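DTDP-4-dehydrorhamnose Reductase (Yersinia enterocolitica, PDB 5U9C) probably catalyses the NADPH-dependent reduction of dTDP-4-dehydro-beta-L-rhamnose to dTDP-beta-L-rhamnose, a step in dTDP-L-rhamnose biosynthesis. Local coordinates at residues D[105-110]-D[258-263]; D[150-155]-D[197-202]; D[156-161]-D[281-286]; D[191-196]-D[221-226]. One frame throughout, in Å; residues are numbered along the deposited sequence.

Contact 1 (D[105-110]-D[258-263]); sequences SSSNVF and YSEGIE
Ser107 turns its hydroxyl to the carboxylate of Glu260, and the two side chains meet where strand 100-106 of the Rossmann-type parallel sheet ends in a short 3-10 turn; Glu260 lies just before the short, weakly bonded strand 261-262. Ser107 OG donates to Glu260 OE2 over 2.5 Å, a very short bond. Glu260 reaches it with CG lodged between its own backbone N and carbonyl carbon (chi1 57°) and the chain extended beyond, while its other oxygen, OE1, is hydrogen-bonded to Trp156 NE1. Both carboxylate oxygens are thus gripped in a buried place. The flat end of Asn108 lies beside Glu260 OE2, its plane about 70° from that of the carboxylate.

On the far side of Ser107 the contact becomes apolar. Ile262 lays its CG2 methyl against Ser107 CB at 3.6 Å, and the same methyl approaches Phe110 CD2 at 4.1 Å, the two side chains crossing at about a right angle. Phe110 in turn stacks on the ring of Tyr118. The turn itself is shaped from within: Ser106 OG forms an ST turn, accepting from the backbone N of Asn108 at 2.9 Å with an N-H...O angle of 164°.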
# COMPACT_ATOMS: atom_id res chain seq x y z
N SER D 105 25.91 6.05 -8.53
CA SER D 105 24.49 6.20 -8.15
C SER D 105 24.34 6.04 -6.63
O SER D 105 25.33 6.06 -5.90
CB SER D 105 23.58 5.25 -8.95
OG SER D 105 22.19 5.61 -8.76
N SER D 106 23.10 5.85 -6.17
CA SER D 106 22.80 5.87 -4.74
C SER D 106 21.78 4.85 -4.28
O SER D 106 20.89 4.45 -5.02
CB SER D 106 22.23 7.27 -4.42
OG SER D 106 21.69 7.38 -3.11
N SER D 107 21.94 4.44 -3.04
CA SER D 107 20.99 3.56 -2.39
C SER D 107 19.59 4.23 -2.35
O SER D 107 18.60 3.54 -2.18
CB SER D 107 21.47 3.24 -0.96
OG SER D 107 21.62 4.42 -0.18
N ASN D 108 19.53 5.57 -2.51
CA ASN D 108 18.24 6.30 -2.51
C ASN D 108 17.34 5.99 -3.69
O ASN D 108 16.24 6.53 -3.75
CB ASN D 108 18.43 7.83 -2.44
CG ASN D 108 18.34 8.36 -1.04
OD1 ASN D 108 19.35 8.72 -0.43
ND2 ASN D 108 17.10 8.42 -0.51
N VAL D 109 17.78 5.15 -4.63
CA VAL D 109 16.87 4.71 -5.68
C VAL D 109 15.88 3.71 -5.05
O VAL D 109 14.86 3.38 -5.65
CB VAL D 109 17.58 4.10 -6.91
CG1 VAL D 109 18.51 5.12 -7.55
CG2 VAL D 109 18.30 2.80 -6.57
N PHE D 110 16.20 3.22 -3.85
CA PHE D 110 15.32 2.32 -3.13
C PHE D 110 14.66 3.03 -1.94
O PHE D 110 15.10 4.12 -1.52
CB PHE D 110 16.10 1.12 -2.58
CG PHE D 110 16.73 0.27 -3.63
CD1 PHE D 110 15.95 -0.58 -4.42
CD2 PHE D 110 18.10 0.28 -3.82
CE1 PHE D 110 16.52 -1.38 -5.38
CE2 PHE D 110 18.68 -0.52 -4.79
CZ PHE D 110 17.90 -1.36 -5.57
N TYR D 258 12.24 4.01 5.77
CA TYR D 258 12.62 3.35 7.01
C TYR D 258 14.01 2.75 6.85
O TYR D 258 14.79 2.72 7.79
CB TYR D 258 11.58 2.31 7.44
CG TYR D 258 10.26 2.97 7.81
CD1 TYR D 258 10.20 3.92 8.83
CD2 TYR D 258 9.06 2.63 7.17
CE1 TYR D 258 9.02 4.54 9.19
CE2 TYR D 258 7.86 3.25 7.52
CZ TYR D 258 7.86 4.20 8.54
OH TYR D 258 6.70 4.84 8.92
N SER D 259 14.32 2.30 5.63
CA SER D 259 15.65 1.83 5.33
C SER D 259 16.06 2.02 3.89
O SER D 259 15.25 1.83 2.95
CB SER D 259 15.81 0.36 5.67
OG SER D 259 17.14 -0.02 5.43
N GLU D 260 17.31 2.44 3.71
CA GLU D 260 17.92 2.49 2.38
C GLU D 260 19.16 1.58 2.38
O GLU D 260 20.08 1.74 1.58
CB GLU D 260 18.23 3.89 1.91
CG GLU D 260 19.13 4.71 2.80
CD GLU D 260 19.58 5.99 2.12
OE1 GLU D 260 19.46 7.05 2.76
OE2 GLU D 260 20.02 5.95 0.93
N GLY D 261 19.17 0.61 3.28
CA GLY D 261 20.26 -0.34 3.33
C GLY D 261 20.43 -1.07 1.99
O GLY D 261 19.44 -1.40 1.32
N ILE D 262 21.68 -1.26 1.59
CA ILE D 262 22.00 -2.01 0.38
C ILE D 262 23.03 -3.10 0.65
O ILE D 262 23.90 -2.96 1.53
CB ILE D 262 22.51 -1.13 -0.77
CG1 ILE D 262 23.60 -0.17 -0.29
CG2 ILE D 262 21.36 -0.34 -1.38
CD1 ILE D 262 24.34 0.48 -1.45
N GLU D 263 22.89 -4.22 -0.05
CA GLU D 263 23.84 -5.32 -0.00
C GLU D 263 24.05 -5.80 -1.43
O GLU D 263 23.29 -5.43 -2.35
CB GLU D 263 23.38 -6.44 0.94
CG GLU D 263 22.16 -7.19 0.51
CD GLU D 263 21.57 -8.01 1.64
OE1 GLU D 263 21.17 -7.43 2.66
OE2 GLU D 263 21.47 -9.23 1.51

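Contact 2 (D[150-155]-D[197-202]); sequences LIIRAG and MQLCNF
Ile152 faces the notch between Leu199 and Phe202 and offers a different branch to each. Its CG2 methyl meets Leu199 CD1 at 4.0 Å, the two side chains sliding past each other in opposite directions. Its longer arm, extended beyond CG1, brings CD1 to the edge of the Phe202 ring, near the ring plane, with CE2 3.9 Å away. The strand's bump is therefore turned to the dip between two bumps of the helix, one turn apart, with CG2 on the leucine side and CD1 on the side of the aromatic ring.

Leu199 and Phe202 both carry CG anti to the backbone N (chi1 176° and 175°), which sends the two groups out from the helix to the strand. This is the packing of a helix on one face of the Rossmann-type parallel sheet: helix 196-209 runs nearly antiparallel to strand 149-154, their short segments at 168° with axes 11.4 Å apart. That spacing is bridged by side chains alone.

At the ends of the row the fit is looser. Leu150 CD2 comes obliquely to the Phe202 ring, 4.4 Å from CE2, and the other branch of Leu199 meets the small Ala154, CD2 lying 4.3 Å from Ala154 CB. Phe217 of the neighbouring strand 213-217 and Trp205 of the same helix also meet the Phe202 ring at inclined angles, while Leu17 of helix 16-25 packs on Leu199. From the opposite face of the strand, Arg153 extends to a salt bridge with Glu138 of helix 129-144.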
# COMPACT_ATOMS: atom_id res chain seq x y z
N LEU D 150 29.37 1.03 -16.16
CA LEU D 150 29.36 0.49 -14.81
C LEU D 150 28.61 1.48 -13.92
O LEU D 150 28.96 2.67 -13.86
CB LEU D 150 30.76 0.25 -14.28
CG LEU D 150 30.83 -0.31 -12.84
CD1 LEU D 150 30.04 -1.60 -12.69
CD2 LEU D 150 32.26 -0.51 -12.39
N ILE D 151 27.57 0.99 -13.26
CA ILE D 151 26.78 1.80 -12.33
C ILE D 151 27.03 1.23 -10.96
O ILE D 151 26.81 0.01 -10.73
CB ILE D 151 25.29 1.74 -12.68
CG1 ILE D 151 25.04 2.50 -13.99
CG2 ILE D 151 24.44 2.32 -11.55
CD1 ILE D 151 23.70 2.21 -14.62
N ILE D 152 27.52 2.07 -10.06
CA ILE D 152 27.80 1.65 -8.69
C ILE D 152 26.91 2.44 -7.75
O ILE D 152 26.91 3.69 -7.76
CB ILE D 152 29.24 1.90 -8.28
CG1 ILE D 152 30.21 1.23 -9.26
CG2 ILE D 152 29.47 1.40 -6.84
CD1 ILE D 152 31.67 1.49 -8.93
N ARG D 153 26.16 1.73 -6.93
CA ARG D 153 25.30 2.37 -5.95
C ARG D 153 26.02 2.33 -4.60
O ARG D 153 26.40 1.27 -4.11
CB ARG D 153 23.94 1.68 -5.86
CG ARG D 153 23.16 1.64 -7.16
CD ARG D 153 21.74 1.13 -6.95
NE ARG D 153 20.95 1.09 -8.17
CZ ARG D 153 20.36 0.02 -8.71
NH1 ARG D 153 20.40 -1.18 -8.13
NH2 ARG D 153 19.67 0.17 -9.83
N ALA D 154 26.25 3.52 -4.05
CA ALA D 154 26.87 3.70 -2.74
C ALA D 154 25.78 4.11 -1.76
O ALA D 154 24.76 4.69 -2.14
CB ALA D 154 27.95 4.77 -2.78
N GLY D 155 26.00 3.81 -0.49
CA GLY D 155 25.07 4.16 0.57
C GLY D 155 25.51 5.48 1.20
O GLY D 155 25.81 6.44 0.49
N MSE D 197 37.31 5.68 0.53
CA MSE D 197 38.66 5.16 0.20
C MSE D 197 38.59 3.74 -0.34
O MSE D 197 39.33 3.41 -1.27
CB MSE D 197 39.64 5.30 1.38
CG MSE D 197 41.06 4.81 1.05
SE MSE D 197 41.94 5.75 -0.47
CE MSE D 197 43.39 4.46 -0.82
N GLN D 198 37.71 2.90 0.20
CA GLN D 198 37.56 1.53 -0.32
C GLN D 198 36.92 1.57 -1.71
O GLN D 198 37.35 0.85 -2.62
CB GLN D 198 36.72 0.63 0.60
CG GLN D 198 37.34 0.29 1.95
CD GLN D 198 36.46 -0.62 2.82
OE1 GLN D 198 35.21 -0.54 2.80
NE2 GLN D 198 37.12 -1.51 3.59
N LEU D 199 35.93 2.45 -1.87
CA LEU D 199 35.25 2.60 -3.16
C LEU D 199 36.27 3.07 -4.22
O LEU D 199 36.26 2.61 -5.37
CB LEU D 199 34.06 3.55 -3.05
CG LEU D 199 33.31 3.89 -4.34
CD1 LEU D 199 32.90 2.61 -5.07
CD2 LEU D 199 32.11 4.76 -4.05
N CYS D 200 37.15 3.98 -3.81
CA CYS D 200 38.22 4.46 -4.71
C CYS D 200 39.08 3.28 -5.20
O CYS D 200 39.29 3.11 -6.39
CB CYS D 200 39.10 5.48 -3.98
SG CYS D 200 40.54 6.04 -4.92
N ASN D 201 39.56 2.47 -4.27
CA ASN D 201 40.38 1.32 -4.63
C ASN D 201 39.63 0.38 -5.59
O ASN D 201 40.24 -0.15 -6.52
CB ASN D 201 40.82 0.57 -3.37
CG ASN D 201 41.77 1.40 -2.49
OD1 ASN D 201 42.50 2.27 -2.98
ND2 ASN D 201 41.77 1.12 -1.19
N PHE D 202 38.33 0.18 -5.34
CA PHE D 202 37.52 -0.67 -6.19
C PHE D 202 37.40 -0.07 -7.59
O PHE D 202 37.47 -0.80 -8.59
CB PHE D 202 36.12 -0.94 -5.63
CG PHE D 202 35.26 -1.73 -6.58
CD1 PHE D 202 35.37 -3.10 -6.65
CD2 PHE D 202 34.41 -1.09 -7.47
CE1 PHE D 202 34.61 -3.84 -7.55
CE2 PHE D 202 33.67 -1.81 -8.39
CZ PHE D 202 33.76 -3.18 -8.42

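Contact 3 (D[156-161]-D[281-286]); sequences WMIGGG and SDLAKY
Tyr286 lays its ring along the backbone of Ile158 and Gly159, with Ile158 C over one face, displaced toward the rim. Ile158 runs past it in the opposite direction: its CB and CD1 both lie 4.0 Å from Tyr286 CD2. Farther along the ring, Tyr286 CE1 comes to 3.4 Å from Gly159 CA.

With CG anti to its backbone N (chi1 177°), Tyr286 sends the ring out from helix 279-288 until its hydroxyl arrives at the glycine run that follows strand 156-158. Gly161 N, near the ring plane at its edge, donates to Tyr286 OH over 2.9 Å with an N-H...O angle of 159°. The same hydroxyl is hydrogen-bonded to Asp165 OD2, so two partners fix the phenol end. The contact joins the small mixed sheet of 156-158, 190-195 and 223-224 to helix 279-288 near the C-terminus; strand and helix segments run at 36° to each other, with axes 10.9 Å apart.

One turn back on the helix, Leu283 CD1 reaches Ile158 CD1 at 4.1 Å, so this methyl touches both the leucine and the tyrosine. Val169 of helix 168-177 packs against both Ile158 and Tyr286. Asp282 turns its carboxylate away to Ser219 OG and the backbone N of Ser277.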
# COMPACT_ATOMS: atom_id res chain seq x y z
N TRP D 156 25.54 5.53 2.53
CA TRP D 156 25.99 6.74 3.24
C TRP D 156 27.52 6.84 3.15
O TRP D 156 28.24 6.07 3.81
CB TRP D 156 25.54 6.70 4.70
CG TRP D 156 24.04 6.68 4.89
CD1 TRP D 156 23.10 7.21 4.05
CD2 TRP D 156 23.34 6.25 6.06
NE1 TRP D 156 21.84 7.06 4.61
CE2 TRP D 156 21.97 6.50 5.84
CE3 TRP D 156 23.73 5.64 7.24
CZ2 TRP D 156 21.00 6.16 6.78
CZ3 TRP D 156 22.76 5.32 8.18
CH2 TRP D 156 21.42 5.57 7.94
N MSE D 157 27.99 7.76 2.32
CA MSE D 157 29.43 7.90 2.06
C MSE D 157 30.20 8.49 3.23
O MSE D 157 29.78 9.47 3.82
CB MSE D 157 29.57 8.76 0.80
CG MSE D 157 30.98 8.75 0.18
SE MSE D 157 31.22 7.16 -0.95
CE MSE D 157 30.25 7.89 -2.51
N ILE D 158 31.29 7.83 3.62
CA ILE D 158 32.17 8.39 4.64
C ILE D 158 33.56 8.61 4.01
O ILE D 158 34.10 7.73 3.30
CB ILE D 158 32.25 7.53 5.92
CG1 ILE D 158 32.90 6.17 5.65
CG2 ILE D 158 30.85 7.34 6.51
CD1 ILE D 158 33.04 5.31 6.88
N GLY D 159 34.10 9.80 4.21
CA GLY D 159 35.41 10.15 3.66
C GLY D 159 35.68 11.64 3.74
O GLY D 159 34.77 12.42 3.98
N GLY D 160 36.94 12.02 3.53
CA GLY D 160 37.36 13.42 3.56
C GLY D 160 38.39 13.68 4.64
O GLY D 160 39.27 14.51 4.46
N GLY D 161 38.27 13.00 5.77
CA GLY D 161 39.23 13.18 6.86
C GLY D 161 39.04 14.47 7.66
O GLY D 161 38.09 15.23 7.42
N SER D 281 34.30 -2.23 11.38
CA SER D 281 35.73 -2.24 11.03
C SER D 281 36.04 -1.13 10.04
O SER D 281 37.05 -0.47 10.19
CB SER D 281 36.14 -3.56 10.37
OG SER D 281 35.70 -4.66 11.12
N ASP D 282 35.21 -0.96 9.01
CA ASP D 282 35.44 0.08 8.00
C ASP D 282 35.34 1.48 8.61
O ASP D 282 36.14 2.37 8.29
CB ASP D 282 34.50 -0.09 6.79
CG ASP D 282 34.74 -1.39 6.02
OD1 ASP D 282 35.86 -1.95 6.13
OD2 ASP D 282 33.83 -1.87 5.31
N LEU D 283 34.37 1.68 9.51
CA LEU D 283 34.22 2.95 10.20
C LEU D 283 35.45 3.20 11.09
O LEU D 283 35.97 4.31 11.10
CB LEU D 283 32.97 2.98 11.06
CG LEU D 283 32.67 4.23 11.88
CD1 LEU D 283 32.42 5.41 10.97
CD2 LEU D 283 31.44 3.98 12.73
N ALA D 284 35.89 2.18 11.83
CA ALA D 284 37.07 2.33 12.72
C ALA D 284 38.31 2.81 11.95
O ALA D 284 38.97 3.75 12.39
CB ALA D 284 37.38 1.03 13.47
N LYS D 285 38.58 2.21 10.80
CA LYS D 285 39.73 2.64 9.96
C LYS D 285 39.62 4.11 9.56
O LYS D 285 40.61 4.85 9.58
CB LYS D 285 39.84 1.79 8.70
CG LYS D 285 40.21 0.33 8.93
CD LYS D 285 40.49 -0.40 7.61
CE LYS D 285 41.71 0.18 6.89
NZ LYS D 285 41.98 -0.48 5.59
N TYR D 286 38.42 4.54 9.19
CA TYR D 286 38.20 5.92 8.78
C TYR D 286 38.34 6.89 9.97
O TYR D 286 39.00 7.93 9.86
CB TYR D 286 36.84 6.09 8.10
CG TYR D 286 36.57 7.53 7.73
CD1 TYR D 286 37.42 8.19 6.85
CD2 TYR D 286 35.48 8.22 8.26
CE1 TYR D 286 37.22 9.52 6.52
CE2 TYR D 286 35.25 9.55 7.91
CZ TYR D 286 36.13 10.19 7.04
OH TYR D 286 35.94 11.49 6.66

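Contact 4 (D[191-196]-D[221-226]); sequences GSITSA and GTISRF
Gly191 and Ile223 form an antiparallel hydrogen-bonded pair, the bridge that attaches the short, weakly bonded strand 223-224 to strand 190-195 at the margin of the small mixed sheet. Both bonds of the pair are present: Gly191 N donates to Ile223 O at 2.8 Å, and Ile223 N to Gly191 O at 2.9 Å. The second is the straighter, with an N-H...O angle of 167° against 151°. Gly191 O also receives a CA-H...O contact from Thr222 CA at 3.4 Å.

Ser192 carries the polar side of the contact. Its OG, held beside its own backbone N (chi1 -64°), lies 3.1 Å from Gly221 O; it also takes a hydrogen bond from the backbone N of Ile262 and meets a water that is shared with Thr222 OG1. On the apolar side, Ile193 CG2 and Ile223 CD1 just touch at 4.4 Å, and Ile228 and Trp279 pack on both isoleucines. Beyond the bridge, Ser224 stands at the N-cap of helix 225-235, so the chain turns from sheet to helix at once. A second water joins the two segments, accepting from Ile193 N at 2.9 Å and donating to Gly221 O at 2.8 Å.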
# COMPACT_ATOMS: atom_id res chain seq x y z
N GLY D 191 20.36 2.54 7.12
CA GLY D 191 21.13 2.58 5.87
C GLY D 191 22.39 1.75 6.00
O GLY D 191 22.55 1.02 6.97
N SER D 192 23.26 1.86 5.00
CA SER D 192 24.54 1.19 4.96
C SER D 192 25.62 2.22 4.66
O SER D 192 25.39 3.19 3.90
CB SER D 192 24.53 0.13 3.85
OG SER D 192 23.58 -0.90 4.12
N ILE D 193 26.80 2.04 5.24
CA ILE D 193 27.88 2.99 4.96
C ILE D 193 28.79 2.49 3.83
O ILE D 193 28.98 1.29 3.64
CB ILE D 193 28.74 3.31 6.21
CG1 ILE D 193 29.35 2.06 6.81
CG2 ILE D 193 27.92 4.07 7.25
CD1 ILE D 193 30.25 2.35 7.99
N THR D 194 29.33 3.44 3.09
CA THR D 194 30.29 3.18 2.03
C THR D 194 31.53 4.01 2.30
O THR D 194 31.48 5.26 2.30
CB THR D 194 29.75 3.56 0.64
OG1 THR D 194 28.61 2.76 0.33
CG2 THR D 194 30.83 3.33 -0.44
N SER D 195 32.66 3.33 2.52
CA SER D 195 33.95 4.00 2.69
C SER D 195 34.41 4.54 1.34
O SER D 195 34.61 3.75 0.40
CB SER D 195 35.00 3.02 3.23
OG SER D 195 36.32 3.53 3.02
N ALA D 196 34.57 5.85 1.22
CA ALA D 196 35.03 6.46 -0.03
C ALA D 196 36.41 5.90 -0.43
O ALA D 196 36.65 5.67 -1.62
CB ALA D 196 35.06 7.98 0.05
N GLY D 221 26.04 -4.48 6.84
CA GLY D 221 25.32 -4.00 8.02
C GLY D 221 24.29 -2.95 7.65
O GLY D 221 24.55 -2.08 6.81
N THR D 222 23.12 -3.07 8.26
CA THR D 222 22.02 -2.12 8.09
C THR D 222 21.88 -1.49 9.45
O THR D 222 21.41 -2.12 10.38
CB THR D 222 20.73 -2.83 7.66
OG1 THR D 222 21.00 -3.52 6.45
CG2 THR D 222 19.62 -1.85 7.41
N ILE D 223 22.27 -0.21 9.54
CA ILE D 223 22.38 0.50 10.80
C ILE D 223 21.80 1.91 10.75
O ILE D 223 21.54 2.43 9.68
CB ILE D 223 23.88 0.60 11.18
CG1 ILE D 223 24.64 1.23 10.00
CG2 ILE D 223 24.40 -0.78 11.50
CD1 ILE D 223 26.12 1.29 10.10
N SER D 224 21.62 2.51 11.91
CA SER D 224 21.09 3.89 12.00
C SER D 224 22.23 4.84 12.25
O SER D 224 23.34 4.40 12.61
CB SER D 224 20.10 4.02 13.17
OG SER D 224 20.76 3.86 14.42
N ARG D 225 21.95 6.13 12.12
CA ARG D 225 22.95 7.15 12.43
C ARG D 225 23.29 7.07 13.91
O ARG D 225 24.41 7.36 14.30
CB ARG D 225 22.45 8.55 12.12
CG ARG D 225 22.13 8.81 10.66
CD ARG D 225 23.33 8.65 9.77
NE ARG D 225 23.06 9.19 8.43
CZ ARG D 225 23.98 9.37 7.49
NH1 ARG D 225 25.28 9.07 7.72
NH2 ARG D 225 23.61 9.87 6.32
N PHE D 226 22.31 6.68 14.73
CA PHE D 226 22.54 6.51 16.16
C PHE D 226 23.59 5.44 16.42
O PHE D 226 24.48 5.63 17.26
CB PHE D 226 21.22 6.18 16.89
CG PHE D 226 21.42 5.78 18.33
CD1 PHE D 226 21.81 6.73 19.28
CD2 PHE D 226 21.19 4.47 18.75
CE1 PHE D 226 22.00 6.37 20.61
CE2 PHE D 226 21.37 4.10 20.07
CZ PHE D 226 21.77 5.05 21.02
O HOH W 1 22.22 -3.40 4.16
O HOH W 2 26.92 -0.68 6.27

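In the fold
The four contacts run from the parallel sheet into the small mixed sheet. Contacts 1 and 2 sit on neighbouring strands, Ser105 N lying 2.7 Å from Ile152 O. Contact 2 reaches contact 4 through Gly155 N and Thr194 OG1 (2.9 Å), and contacts 3 and 4 use adjacent strands, with Trp156 N 2.7 Å from Ser192 O. The Trp156 indole, 3.0 Å from Glu260 OE1 at NE1, ties contact 3 back to contact 1. Three of them border the site where (R)-malate has been seen in this protein, though none is bound to this chain: Asn108's side chain is about 5 Å from that of Arg256, and Ile158's and Ile193's each about 7 Å from Phe168's.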